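Local coordinates for protein galactose mutarotase related enzyme (Lactobacillus casei, PDB 3Q1N) that probably binds a sugar and acts as an isomerase on it, as aldose 1-epimerases (mutarotases) do when they interconvert anomers, at residues 54-59 with 260-265; 143-148 with 249-254; 157-162 with 223-228; 176-181 with 205-210. One frame throughout, in Å; residues are numbered along the deposited sequence. Where two conformers were deposited one is given.

Interaction 1. Residues 54-59 with 260-265; sequences GKSNQD and LPDQAG. With NO3 (nitrate ion), chain C.
Two loops of the mutarotase fold run side by side where Asn57 meets Asp262, Gln263 and Gly265. Their end-to-end directions differ by only 22°. Asp262 reaches across, and its OD2 accepts the backbone N of Asn57 at 2.9 Å through the anti lone pair. The same oxygen takes a water that also donates to Ser56 OG. Asp262 OD1 has weak links to Thr268 and Lys273. Asn57 replies with its amide: ND2 lies 2.9 Å from Gln263 O, the acceptor almost in the amide plane, and a second, weak bond runs from ND2 to Glu266 O. The side chain of Gln58 bends at chi2 (93°), which carries NE2 to 3.0 Å from Gly265 O. The backbone join at the start is looser: Asp262 N makes a weak 3.5 Å bond to Lys55 O, which also takes a water only weakly held by Asp262 N. Gly54 N holds a nitrate by its O1, at 2.8 Å, together with His73. Asp59 N bonds back to Ser56 O, closing a beta turn close to type II around Asn57 and Gln58, whose side-chain amides reach the carbonyls of 260-265, in a loop-to-loop contact of the mutarotase fold.

Interaction 2. Residues 143-148 with 249-254; sequences HPAFNV and APFIAV. With EDO (1,2-ethanediol), chain J; EDO (1,2-ethanediol), chain I.
Residues 145-147 and 251-254 pair as antiparallel strands, their axes 4.3 Å apart at closest. Phe146 and Ile252 form the hydrogen-bonded pair, with Phe146 N 2.9 Å from Ile252 O and Ile252 N bonding back to Phe146 O. Val254 N to Pro144 O and Val148 N to Pro250 O extend the pairing at both ends; the last is nearly straight (175°), its donor above the carbonyl plane. On one side Ala145 and Ala253 sit together, and Ala145 CB touches Phe251 CD1 at 3.5 Å. Phe251 has CG between backbone N and carbonyl carbon (chi1 76°), and its CB lies against Phe146 O. On the other side Phe146 turns a ring edge to the carbonyls of Ile252 and Val254, while Val148 CG2 touches Ile252 CG1 at 4.0 Å, the side chains crossing near a right angle. A water joins Asn147 OD1 to Pro250 O; Asn147 ND2 goes to Glu32 O. Before the strand, His143 NE2 donates to an ethanediol O2 in the ring plane, at 2.7 Å, with Trp42 and Trp242 alongside. The chemistry is a mostly apolar sheet core, with Val254 O lacking any hydrogen-bond partner in the model, ending in a polar, aromatic-lined spot consistent with a sugar pocket.

Interaction 3. Residues 157-162 with 223-228; sequences DDYDLT and PHHDHS. With EDO (1,2-ethanediol), chain P; EDO (1,2-ethanediol), chain L.
His225 is the tight half of this contact, gripped by Asp157 at the edge and Tyr159 over a face. Its NE2 donates to Asp157 OD2 at 2.8 Å; the carboxylate stands almost upright to the ring (87°), met on its anti side but 24° out of its plane. Asp157 holds CG opposite its own N (chi1 -171°), which brings the carboxylate across to both histidines. Tyr159 OH lies over the imidazole, 3.2 Å from His225 CG and shifted toward the rim, so the rings, though near parallel, barely overlap. That hydroxyl also bonds Gly149 N and a water, which donates to His227 O. His224 belongs to the outer, more exposed half: its NE2 reaches Asp158 OD2 at an equally short 2.8 Å, in the ring plane and on the anti lone pair, but no ring or hydroxyl of 157-162 covers it. Its CD2 rests 3.2 Å from Asp157 OD1. Asp158 OD1 forms a salt bridge with Lys151. Both carboxylates may favour protonated imidazoles. Pro223 is exposed, and an ethanediol shares Asp157 OD2. The pairing clamps the loop between strands 217-221 and 229-232 onto the lead-in to strand 160-164, with Tyr159 packing inward on Val148 and Leu220.

Interaction 4. Residues 176-181 with 205-210; sequences GPVPFR and GGLVIL
No flat groups stack between these segments; Arg181 meets Ile209 through its aliphatic stem, with CG 4.3 Å from Ile209 CD1, and its guanidinium NE is bonded instead to Pro261 O. Phe180 leaves the backbone away from 205-210; its ring has Pro177 O near its plane at the edge, and packs against Lys55 and Asn57. What does cross the gap is apolar and modest in area. Leu207 CD2 is the busiest atom: it lies 3.9 Å from Pro179 CB, with Pro179 CA about as near, and 4.3 Å from Val178 CG2 in one of the two conformers of Val178. Leu207 puts CG between its backbone N and carbonyl carbon (chi1 73°), which swings the side chain over to Pro179. In that same conformer Val178 CG2 stands 3.9 Å from Gly206 CA, and because Gly206 carries no side chain the methyl can settle over the backbone there. No hydrogen bond joins the segments directly; they meet through van der Waals contact, and the outer end at Val178 and Gly205 faces solvent. Behind Leu207 and Ile209 stand Thr240 of strand 238-242 and residues of strand 171-175. Within 176-181, Phe180 N bonds to Pro177 O across Val178 and Pro179, whose peptide is cis: a type VIa beta turn, here placing a proline beside the start of strand 208-210 in the beta-rich mutarotase fold.

From the N terminus the four contacts nest without crossing. Interaction 1 closes the widest loop, from residue 54 to 265; inside it lies interaction 2, from 143 to 254, then interaction 3, from 157 to 228, and innermost interaction 4, from 176 to 210. Interactions 1 and 4 adjoin: Arg181 pairs through its backbone with Asp262 and Ala264, so the turn at 176-181 is joined by backbone bonds to the loop at 260-265. Val148 packs on Tyr159, joining interaction 2 to interaction 3, and Leu161 meets Leu210, joining 3 to 4. Together they tie strands 136-147, 251-258 and 208-210 of one sheet to strand 160-164 of another, along with the loops at their ends.

Interaction 1. Residues 54-59 with 260-265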
loop_
_atom_site.group_PDB
_atom_site.type_symbol
_atom_site.label_atom_id
_atom_site.label_comp_id
_atom_site.label_asym_id
_atom_site.label_seq_id
_atom_site.Cartn_x
_atom_site.Cartn_y
_atom_site.Cartn_z
ATOM N N GLY A 54 -8.044 -4.203 -0.072
ATOM C CA GLY A 54 -9.227 -4.018 -0.884
ATOM C C GLY A 54 -10.486 -4.581 -0.276
ATOM O O GLY A 54 -10.588 -4.749 0.938
ATOM N N LYS A 55 -11.445 -4.888 -1.138
ATOM C CA LYS A 55 -12.758 -5.332 -0.698
ATOM C C LYS A 55 -12.814 -6.865 -0.637
ATOM O O LYS A 55 -12.112 -7.534 -1.355
ATOM C CB LYS A 55 -13.880 -4.825 -1.630
ATOM C CG LYS A 55 -14.352 -3.377 -1.398
ATOM C CD LYS A 55 -15.566 -3.078 -2.296
ATOM C CE LYS A 55 -16.122 -1.692 -2.118
ATOM N NZ LYS A 55 -17.171 -1.350 -3.180
ATOM N N SER A 56 -13.670 -7.361 0.239
ATOM C CA SER A 56 -13.997 -8.758 0.416
ATOM C C SER A 56 -15.387 -9.044 -0.177
ATOM O O SER A 56 -16.302 -8.216 -0.042
ATOM C CB SER A 56 -13.987 -9.156 1.912
ATOM O OG SER A 56 -12.682 -9.196 2.420
ATOM N N ASN A 57 -15.538 -10.211 -0.806
ATOM C CA ASN A 57 -16.801 -10.584 -1.462
ATOM C C ASN A 57 -17.915 -10.566 -0.402
ATOM O O ASN A 57 -17.828 -11.272 0.613
ATOM C CB ASN A 57 -16.690 -11.970 -2.079
ATOM C CG ASN A 57 -15.822 -12.002 -3.328
ATOM O OD1 ASN A 57 -15.798 -11.047 -4.102
ATOM N ND2 ASN A 57 -15.122 -13.125 -3.548
ATOM N N GLN A 58 -18.938 -9.730 -0.642
ATOM C CA GLN A 58 -20.081 -9.587 0.281
ATOM C C GLN A 58 -19.623 -9.305 1.713
ATOM O O GLN A 58 -20.254 -9.788 2.664
ATOM C CB GLN A 58 -20.968 -10.824 0.243
ATOM C CG GLN A 58 -21.543 -11.076 -1.177
ATOM C CD GLN A 58 -20.675 -12.015 -1.983
ATOM O OE1 GLN A 58 -20.439 -13.135 -1.532
ATOM N NE2 GLN A 58 -20.190 -11.575 -3.181
ATOM N N ASP A 59 -18.538 -8.558 1.795
ATOM C CA ASP A 59 -17.877 -8.135 3.054
ATOM C C ASP A 59 -17.693 -9.279 4.034
ATOM O O ASP A 59 -17.860 -9.138 5.259
ATOM C CB ASP A 59 -18.639 -6.954 3.657
ATOM C CG ASP A 59 -18.585 -5.693 2.761
ATOM O OD1 ASP A 59 -17.524 -5.312 2.207
ATOM O OD2 ASP A 59 -19.609 -5.024 2.650
ATOM N N LEU A 260 -3.811 -9.381 -2.595
ATOM C CA LEU A 260 -4.665 -8.878 -3.680
ATOM C C LEU A 260 -6.094 -8.770 -3.214
ATOM O O LEU A 260 -6.551 -9.560 -2.369
ATOM C CB LEU A 260 -4.634 -9.855 -4.845
ATOM C CG LEU A 260 -3.327 -10.037 -5.645
ATOM C CD1 LEU A 260 -3.404 -11.205 -6.571
ATOM C CD2 LEU A 260 -3.022 -8.731 -6.356
ATOM N N PRO A 261 -6.847 -7.800 -3.774
ATOM C CA PRO A 261 -8.289 -7.804 -3.521
ATOM C C PRO A 261 -8.914 -9.119 -3.952
ATOM O O PRO A 261 -8.375 -9.830 -4.792
ATOM C CB PRO A 261 -8.805 -6.684 -4.445
ATOM C CG PRO A 261 -7.552 -5.836 -4.754
ATOM C CD PRO A 261 -6.434 -6.778 -4.754
ATOM N N ASP A 262 -10.095 -9.443 -3.430
ATOM C CA ASP A 262 -10.756 -10.642 -3.825
ATOM C C ASP A 262 -11.088 -10.663 -5.325
ATOM O O ASP A 262 -11.377 -9.637 -5.957
ATOM C CB ASP A 262 -12.081 -10.782 -3.082
ATOM C CG ASP A 262 -12.027 -11.708 -1.863
ATOM O OD1 ASP A 262 -11.150 -12.615 -1.778
ATOM O OD2 ASP A 262 -12.926 -11.551 -1.008
ATOM N N GLN A 263 -11.061 -11.876 -5.867
ATOM C CA GLN A 263 -11.676 -12.165 -7.163
ATOM C C GLN A 263 -13.183 -12.271 -6.948
ATOM O O GLN A 263 -13.631 -12.988 -6.078
ATOM C CB GLN A 263 -11.141 -13.476 -7.747
ATOM C CG GLN A 263 -11.857 -13.818 -9.044
ATOM C CD GLN A 263 -11.219 -14.921 -9.869
ATOM O OE1 GLN A 263 -10.084 -15.374 -9.598
ATOM N NE2 GLN A 263 -11.955 -15.386 -10.886
ATOM N N ALA A 264 -13.956 -11.548 -7.765
ATOM C CA ALA A 264 -15.426 -11.485 -7.647
ATOM C C ALA A 264 -16.071 -12.870 -7.626
ATOM O O ALA A 264 -15.675 -13.783 -8.332
ATOM C CB ALA A 264 -16.010 -10.683 -8.813
ATOM N N GLY A 265 -17.107 -13.018 -6.819
ATOM C CA GLY A 265 -17.858 -14.257 -6.750
ATOM C C GLY A 265 -18.235 -14.574 -5.317
ATOM O O GLY A 265 -18.461 -13.660 -4.513
HETATM N N NO3 C . -7.101 -0.979 -0.618
HETATM O O1 NO3 C . -7.456 -1.576 0.580
HETATM O O2 NO3 C . -6.439 -1.638 -1.626
HETATM O O3 NO3 C . -7.478 0.315 -0.860
HETATM O O HOH W 1 -9.672 -8.515 -0.288
HETATM O O HOH W 2 -11.556 -11.399 1.364
#

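Interaction 2. Residues 143-148 with 249-254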
loop_
_atom_site.group_PDB
_atom_site.type_symbol
_atom_site.label_atom_id
_atom_site.label_comp_id
_atom_site.label_asym_id
_atom_site.label_seq_id
_atom_site.Cartn_x
_atom_site.Cartn_y
_atom_site.Cartn_z
ATOM N N HIS A 143 -0.474 1.883 1.300
ATOM C CA HIS A 143 -1.322 2.645 0.371
ATOM C C HIS A 143 -0.990 4.162 0.337
ATOM O O HIS A 143 -1.867 4.998 0.493
ATOM C CB HIS A 143 -2.789 2.402 0.866
ATOM C CG HIS A 143 -3.888 2.732 -0.114
ATOM N ND1 HIS A 143 -4.139 4.008 -0.569
ATOM C CD2 HIS A 143 -4.876 1.956 -0.620
ATOM C CE1 HIS A 143 -5.212 4.004 -1.345
ATOM N NE2 HIS A 143 -5.694 2.772 -1.380
ATOM N N PRO A 144 0.280 4.542 0.064
ATOM C CA PRO A 144 0.622 5.975 0.098
ATOM C C PRO A 144 0.133 6.700 -1.139
ATOM O O PRO A 144 0.308 6.208 -2.240
ATOM C CB PRO A 144 2.145 5.957 0.115
ATOM C CG PRO A 144 2.527 4.680 -0.518
ATOM C CD PRO A 144 1.496 3.719 -0.015
ATOM N N ALA A 145 -0.417 7.880 -0.946
ATOM C CA ALA A 145 -0.791 8.775 -2.044
ATOM C C ALA A 145 0.266 9.883 -2.086
ATOM O O ALA A 145 0.579 10.501 -1.076
ATOM C CB ALA A 145 -2.134 9.378 -1.786
ATOM N N PHE A 146 0.822 10.090 -3.262
ATOM C CA PHE A 146 1.876 11.058 -3.509
ATOM C C PHE A 146 1.375 12.248 -4.286
ATOM O O PHE A 146 0.674 12.105 -5.299
ATOM C CB PHE A 146 2.993 10.410 -4.308
ATOM C CG PHE A 146 3.691 9.309 -3.553
ATOM C CD1 PHE A 146 4.513 9.617 -2.474
ATOM C CD2 PHE A 146 3.449 7.986 -3.857
ATOM C CE1 PHE A 146 5.151 8.620 -1.754
ATOM C CE2 PHE A 146 4.067 6.972 -3.124
ATOM C CZ PHE A 146 4.911 7.279 -2.079
ATOM N N ASN A 147 1.744 13.423 -3.818
ATOM C CA ASN A 147 1.389 14.663 -4.550
ATOM C C ASN A 147 2.028 14.649 -5.952
ATOM O O ASN A 147 3.185 14.206 -6.105
ATOM C CB ASN A 147 1.846 15.877 -3.778
ATOM C CG ASN A 147 1.113 16.016 -2.472
ATOM O OD1 ASN A 147 -0.115 16.058 -2.467
ATOM N ND2 ASN A 147 1.848 16.031 -1.356
ATOM N N VAL A 148 1.252 15.120 -6.948
ATOM C CA VAL A 148 1.717 15.306 -8.334
ATOM C C VAL A 148 1.217 16.616 -8.916
ATOM O O VAL A 148 0.196 17.133 -8.497
ATOM C CB VAL A 148 1.293 14.127 -9.272
ATOM C CG1 VAL A 148 1.899 12.798 -8.767
ATOM C CG2 VAL A 148 -0.239 14.026 -9.388
ATOM N N ALA A 249 -7.870 14.640 -9.011
ATOM C CA ALA A 249 -7.091 14.732 -7.794
ATOM C C ALA A 249 -5.638 15.039 -8.150
ATOM O O ALA A 249 -5.117 14.467 -9.101
ATOM C CB ALA A 249 -7.167 13.442 -6.997
ATOM N N PRO A 250 -4.992 15.926 -7.389
ATOM C CA PRO A 250 -3.573 16.265 -7.594
ATOM C C PRO A 250 -2.661 15.283 -6.855
ATOM O O PRO A 250 -1.696 15.684 -6.194
ATOM C CB PRO A 250 -3.485 17.677 -6.993
ATOM C CG PRO A 250 -4.477 17.604 -5.851
ATOM C CD PRO A 250 -5.615 16.774 -6.339
ATOM N N PHE A 251 -3.011 14.008 -6.924
ATOM C CA PHE A 251 -2.162 12.917 -6.358
ATOM C C PHE A 251 -2.322 11.616 -7.117
ATOM O O PHE A 251 -3.312 11.396 -7.789
ATOM C CB PHE A 251 -2.421 12.729 -4.847
ATOM C CG PHE A 251 -3.714 12.001 -4.486
ATOM C CD1 PHE A 251 -3.837 10.603 -4.579
ATOM C CD2 PHE A 251 -4.802 12.713 -4.006
ATOM C CE1 PHE A 251 -5.026 9.948 -4.197
ATOM C CE2 PHE A 251 -5.986 12.052 -3.616
ATOM C CZ PHE A 251 -6.101 10.701 -3.737
ATOM N N ILE A 252 -1.307 10.765 -6.995
ATOM C CA ILE A 252 -1.330 9.402 -7.494
ATOM C C ILE A 252 -0.765 8.542 -6.393
ATOM O O ILE A 252 0.275 8.897 -5.806
ATOM C CB ILE A 252 -0.496 9.252 -8.787
ATOM C CG1 ILE A 252 -1.083 10.108 -9.908
ATOM C CG2 ILE A 252 -0.478 7.727 -9.229
ATOM C CD1 ILE A 252 -0.155 10.207 -11.133
ATOM N N ALA A 253 -1.522 7.480 -6.033
ATOM C CA ALA A 253 -1.054 6.483 -5.095
ATOM C C ALA A 253 -0.306 5.368 -5.805
ATOM O O ALA A 253 -0.706 4.910 -6.881
ATOM C CB ALA A 253 -2.248 5.911 -4.257
ATOM N N VAL A 254 0.778 4.912 -5.173
ATOM C CA VAL A 254 1.619 3.838 -5.707
ATOM C C VAL A 254 1.841 2.933 -4.522
ATOM O O VAL A 254 2.518 3.311 -3.564
ATOM C CB VAL A 254 2.943 4.365 -6.327
ATOM C CG1 VAL A 254 3.680 3.171 -7.006
ATOM C CG2 VAL A 254 2.664 5.510 -7.355
HETATM C C1 EDO J . -6.544 1.390 -4.506
HETATM O O1 EDO J . -6.045 0.334 -3.663
HETATM C C2 EDO J . -7.927 1.858 -4.114
HETATM O O2 EDO J . -7.956 2.356 -2.756
HETATM C C1 EDO I . 6.101 12.752 -5.258
HETATM O O1 EDO I . 6.767 14.013 -5.177
HETATM C C2 EDO I . 6.140 12.226 -6.684
HETATM O O2 EDO I . 5.458 13.133 -7.563
HETATM O O HOH W 3 -1.287 17.814 -4.297
#

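Interaction 3. Residues 157-162 with 223-228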
loop_
_atom_site.group_PDB
_atom_site.type_symbol
_atom_site.label_atom_id
_atom_site.label_comp_id
_atom_site.label_asym_id
_atom_site.label_seq_id
_atom_site.Cartn_x
_atom_site.Cartn_y
_atom_site.Cartn_z
ATOM N N ASP A 157 0.389 15.903 -15.057
ATOM C CA ASP A 157 1.376 16.601 -15.912
ATOM C C ASP A 157 2.541 15.720 -16.360
ATOM O O ASP A 157 3.685 15.893 -15.899
ATOM C CB ASP A 157 1.901 17.845 -15.196
ATOM C CG ASP A 157 2.750 18.741 -16.085
ATOM O OD1 ASP A 157 2.663 18.612 -17.337
ATOM O OD2 ASP A 157 3.484 19.615 -15.530
ATOM N N ASP A 158 2.241 14.797 -17.269
ATOM C CA ASP A 158 3.234 13.919 -17.889
ATOM C C ASP A 158 4.029 13.068 -16.878
ATOM O O ASP A 158 5.247 13.000 -16.926
ATOM C CB ASP A 158 4.152 14.736 -18.805
ATOM C CG ASP A 158 3.381 15.455 -19.904
ATOM O OD1 ASP A 158 2.280 14.953 -20.289
ATOM O OD2 ASP A 158 3.884 16.501 -20.366
ATOM N N TYR A 159 3.303 12.390 -15.989
ATOM C CA TYR A 159 3.883 11.466 -15.033
ATOM C C TYR A 159 3.857 10.056 -15.594
ATOM O O TYR A 159 2.847 9.617 -16.224
ATOM C CB TYR A 159 3.123 11.496 -13.695
ATOM C CG TYR A 159 3.510 12.686 -12.836
ATOM C CD1 TYR A 159 2.913 13.938 -13.012
ATOM C CD2 TYR A 159 4.488 12.568 -11.877
ATOM C CE1 TYR A 159 3.307 15.018 -12.283
ATOM C CE2 TYR A 159 4.860 13.633 -11.101
ATOM C CZ TYR A 159 4.276 14.862 -11.309
ATOM O OH TYR A 159 4.622 15.959 -10.560
ATOM N N ASP A 160 4.952 9.342 -15.392
ATOM C CA ASP A 160 5.034 7.935 -15.752
ATOM C C ASP A 160 5.531 7.178 -14.541
ATOM O O ASP A 160 6.124 7.757 -13.629
ATOM C CB ASP A 160 6.067 7.660 -16.885
ATOM C CG ASP A 160 5.722 8.278 -18.252
ATOM O OD1 ASP A 160 4.614 8.764 -18.545
ATOM O OD2 ASP A 160 6.672 8.328 -19.059
ATOM N N LEU A 161 5.228 5.879 -14.506
ATOM C CA LEU A 161 5.889 4.947 -13.638
ATOM C C LEU A 161 6.898 4.208 -14.481
ATOM O O LEU A 161 6.558 3.677 -15.533
ATOM C CB LEU A 161 4.889 3.955 -13.050
ATOM C CG LEU A 161 5.430 3.169 -11.874
ATOM C CD1 LEU A 161 5.510 4.061 -10.674
ATOM C CD2 LEU A 161 4.532 1.938 -11.581
ATOM N N THR A 162 8.146 4.199 -14.035
ATOM C CA THR A 162 9.196 3.451 -14.700
ATOM C C THR A 162 9.630 2.356 -13.756
ATOM O O THR A 162 9.824 2.615 -12.555
ATOM C CB THR A 162 10.381 4.358 -15.098
ATOM O OG1 THR A 162 9.895 5.438 -15.894
ATOM C CG2 THR A 162 11.415 3.600 -15.903
ATOM N N PRO A 223 9.047 14.741 -16.289
ATOM C CA PRO A 223 10.162 15.592 -16.705
ATOM C C PRO A 223 9.944 17.070 -16.370
ATOM O O PRO A 223 10.905 17.841 -16.407
ATOM C CB PRO A 223 10.207 15.396 -18.218
ATOM C CG PRO A 223 8.833 14.967 -18.606
ATOM C CD PRO A 223 8.354 14.149 -17.443
ATOM N N HIS A 224 8.713 17.464 -16.047
ATOM C CA HIS A 224 8.419 18.873 -15.740
ATOM C C HIS A 224 8.471 19.207 -14.257
ATOM O O HIS A 224 8.185 20.346 -13.902
ATOM C CB HIS A 224 7.024 19.277 -16.223
ATOM C CG HIS A 224 6.745 18.943 -17.649
ATOM N ND1 HIS A 224 7.523 19.414 -18.689
ATOM C CD2 HIS A 224 5.761 18.209 -18.213
ATOM C CE1 HIS A 224 7.038 18.959 -19.832
ATOM N NE2 HIS A 224 5.973 18.219 -19.567
ATOM N N HIS A 225 8.798 18.236 -13.405
ATOM C CA HIS A 225 8.738 18.443 -11.963
ATOM C C HIS A 225 9.958 17.945 -11.254
ATOM O O HIS A 225 10.421 16.831 -11.507
ATOM C CB HIS A 225 7.488 17.779 -11.391
ATOM C CG HIS A 225 6.254 18.436 -11.870
ATOM N ND1 HIS A 225 5.724 19.533 -11.235
ATOM C CD2 HIS A 225 5.529 18.257 -12.996
ATOM C CE1 HIS A 225 4.716 19.998 -11.945
ATOM N NE2 HIS A 225 4.574 19.238 -13.020
ATOM N N ASP A 226 10.422 18.763 -10.320
ATOM C CA ASP A 226 11.701 18.546 -9.641
ATOM C C ASP A 226 11.712 17.304 -8.809
ATOM O O ASP A 226 12.719 16.556 -8.804
ATOM C CB ASP A 226 12.044 19.734 -8.715
ATOM C CG ASP A 226 12.607 20.932 -9.460
ATOM O OD1 ASP A 226 12.787 20.864 -10.699
ATOM O OD2 ASP A 226 12.837 21.973 -8.809
ATOM N N HIS A 227 10.644 17.077 -8.048
ATOM C CA HIS A 227 10.647 15.995 -7.105
ATOM C C HIS A 227 10.044 14.737 -7.777
ATOM O O HIS A 227 9.106 14.786 -8.611
ATOM C CB HIS A 227 9.898 16.372 -5.806
ATOM C CG HIS A 227 10.601 17.427 -5.002
ATOM N ND1 HIS A 227 11.776 17.175 -4.322
ATOM C CD2 HIS A 227 10.323 18.740 -4.801
ATOM C CE1 HIS A 227 12.188 18.288 -3.741
ATOM N NE2 HIS A 227 11.323 19.252 -4.015
ATOM N N SER A 228 10.667 13.629 -7.505
ATOM C CA SER A 228 10.134 12.332 -7.866
ATOM C C SER A 228 10.422 11.450 -6.676
ATOM O O SER A 228 11.148 11.848 -5.754
ATOM C CB SER A 228 10.829 11.786 -9.102
ATOM O OG SER A 228 12.226 11.662 -8.934
HETATM C C1 EDO P . 12.817 21.182 -14.463
HETATM O O1 EDO P . 13.677 20.185 -15.050
HETATM C C2 EDO P . 11.665 20.477 -13.772
HETATM O O2 EDO P . 12.124 19.285 -13.101
HETATM C C1 EDO L . 2.096 22.001 -13.659
HETATM O O1 EDO L . 3.466 22.299 -14.027
HETATM C C2 EDO L . 1.816 21.826 -12.152
HETATM O O2 EDO L . 2.178 22.966 -11.332
HETATM O O HOH W 4 6.634 15.698 -8.866
#

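Interaction 4. Residues 176-181 with 205-210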
loop_
_atom_site.group_PDB
_atom_site.type_symbol
_atom_site.label_atom_id
_atom_site.label_comp_id
_atom_site.label_asym_id
_atom_site.label_seq_id
_atom_site.Cartn_x
_atom_site.Cartn_y
_atom_site.Cartn_z
ATOM N N GLY A 176 -13.070 -6.208 -12.136
ATOM C CA GLY A 176 -14.501 -6.271 -12.391
ATOM C C GLY A 176 -15.241 -7.020 -11.291
ATOM O O GLY A 176 -14.842 -8.148 -10.934
ATOM N N PRO A 177 -16.264 -6.395 -10.676
ATOM C CA PRO A 177 -16.626 -4.983 -10.656
ATOM C C PRO A 177 -15.641 -4.215 -9.802
ATOM O O PRO A 177 -15.195 -4.729 -8.783
ATOM C CB PRO A 177 -17.966 -4.978 -9.914
ATOM C CG PRO A 177 -17.866 -6.107 -9.015
ATOM C CD PRO A 177 -16.972 -7.128 -9.630
ATOM N N VAL A 178 -15.269 -3.017 -10.232
ATOM C CA VAL A 178 -14.301 -2.239 -9.482
ATOM C C VAL A 178 -14.788 -2.108 -8.023
ATOM O O VAL A 178 -15.988 -1.889 -7.785
ATOM C CB VAL A 178 -14.026 -0.862 -10.170
ATOM C CG1 VAL A 178 -15.305 -0.005 -10.254
ATOM C CG2 VAL A 178 -12.906 -0.128 -9.473
ATOM N N PRO A 179 -13.869 -2.286 -7.041
ATOM C CA PRO A 179 -12.422 -2.564 -7.083
ATOM C C PRO A 179 -12.030 -4.052 -6.896
ATOM O O PRO A 179 -10.924 -4.357 -6.483
ATOM C CB PRO A 179 -11.903 -1.734 -5.895
ATOM C CG PRO A 179 -13.040 -1.910 -4.852
ATOM C CD PRO A 179 -14.322 -2.139 -5.648
ATOM N N PHE A 180 -12.935 -4.969 -7.190
ATOM C CA PHE A 180 -12.629 -6.405 -7.156
ATOM C C PHE A 180 -11.891 -6.815 -8.432
ATOM O O PHE A 180 -12.035 -6.203 -9.462
ATOM C CB PHE A 180 -13.885 -7.269 -7.069
ATOM C CG PHE A 180 -14.694 -7.089 -5.790
ATOM C CD1 PHE A 180 -15.699 -6.160 -5.693
ATOM C CD2 PHE A 180 -14.427 -7.883 -4.696
ATOM C CE1 PHE A 180 -16.431 -6.033 -4.516
ATOM C CE2 PHE A 180 -15.166 -7.798 -3.534
ATOM C CZ PHE A 180 -16.170 -6.856 -3.433
ATOM N N ARG A 181 -11.163 -7.912 -8.347
ATOM C CA ARG A 181 -10.573 -8.570 -9.522
ATOM C C ARG A 181 -11.556 -9.472 -10.277
ATOM O O ARG A 181 -12.439 -10.086 -9.668
ATOM C CB ARG A 181 -9.355 -9.392 -9.091
ATOM C CG ARG A 181 -8.245 -8.556 -8.433
ATOM C CD ARG A 181 -6.965 -9.335 -8.211
ATOM N NE ARG A 181 -7.201 -10.534 -7.420
ATOM C CZ ARG A 181 -7.252 -11.773 -7.858
ATOM N NH1 ARG A 181 -7.198 -12.062 -9.166
ATOM N NH2 ARG A 181 -7.452 -12.740 -6.977
ATOM N N GLY A 205 -10.712 3.799 -14.866
ATOM C CA GLY A 205 -11.323 2.474 -14.787
ATOM C C GLY A 205 -11.007 1.701 -13.517
ATOM O O GLY A 205 -11.342 0.506 -13.399
ATOM N N GLY A 206 -10.333 2.350 -12.569
ATOM C CA GLY A 206 -10.028 1.719 -11.307
ATOM C C GLY A 206 -8.573 1.418 -11.128
ATOM O O GLY A 206 -7.733 1.650 -12.022
ATOM N N LEU A 207 -8.275 0.906 -9.946
ATOM C CA LEU A 207 -6.921 0.548 -9.565
ATOM C C LEU A 207 -6.210 -0.354 -10.623
ATOM O O LEU A 207 -6.832 -1.243 -11.226
ATOM C CB LEU A 207 -6.951 -0.141 -8.202
ATOM C CG LEU A 207 -7.493 -1.568 -8.064
ATOM C CD1 LEU A 207 -7.250 -2.039 -6.640
ATOM C CD2 LEU A 207 -8.995 -1.705 -8.446
ATOM N N VAL A 208 -4.929 -0.058 -10.881
ATOM C CA VAL A 208 -4.074 -0.814 -11.789
ATOM C C VAL A 208 -3.054 -1.612 -10.967
ATOM O O VAL A 208 -2.106 -1.068 -10.406
ATOM C CB VAL A 208 -3.335 0.139 -12.776
ATOM C CG1 VAL A 208 -2.376 -0.656 -13.724
ATOM C CG2 VAL A 208 -4.372 0.943 -13.621
ATOM N N ILE A 209 -3.296 -2.904 -10.844
ATOM C CA ILE A 209 -2.443 -3.782 -10.031
ATOM C C ILE A 209 -1.415 -4.490 -10.908
ATOM O O ILE A 209 -1.759 -5.425 -11.614
ATOM C CB ILE A 209 -3.264 -4.854 -9.275
ATOM C CG1 ILE A 209 -4.454 -4.239 -8.561
ATOM C CG2 ILE A 209 -2.337 -5.597 -8.295
ATOM C CD1 ILE A 209 -5.449 -5.298 -7.988
ATOM N N LEU A 210 -0.170 -4.043 -10.882
ATOM C CA LEU A 210 0.883 -4.666 -11.692
ATOM C C LEU A 210 1.216 -6.054 -11.173
ATOM O O LEU A 210 1.474 -6.257 -9.967
ATOM C CB LEU A 210 2.175 -3.818 -11.687
ATOM C CG LEU A 210 2.020 -2.377 -12.158
ATOM C CD1 LEU A 210 3.400 -1.695 -12.113
ATOM C CD2 LEU A 210 1.462 -2.286 -13.559
#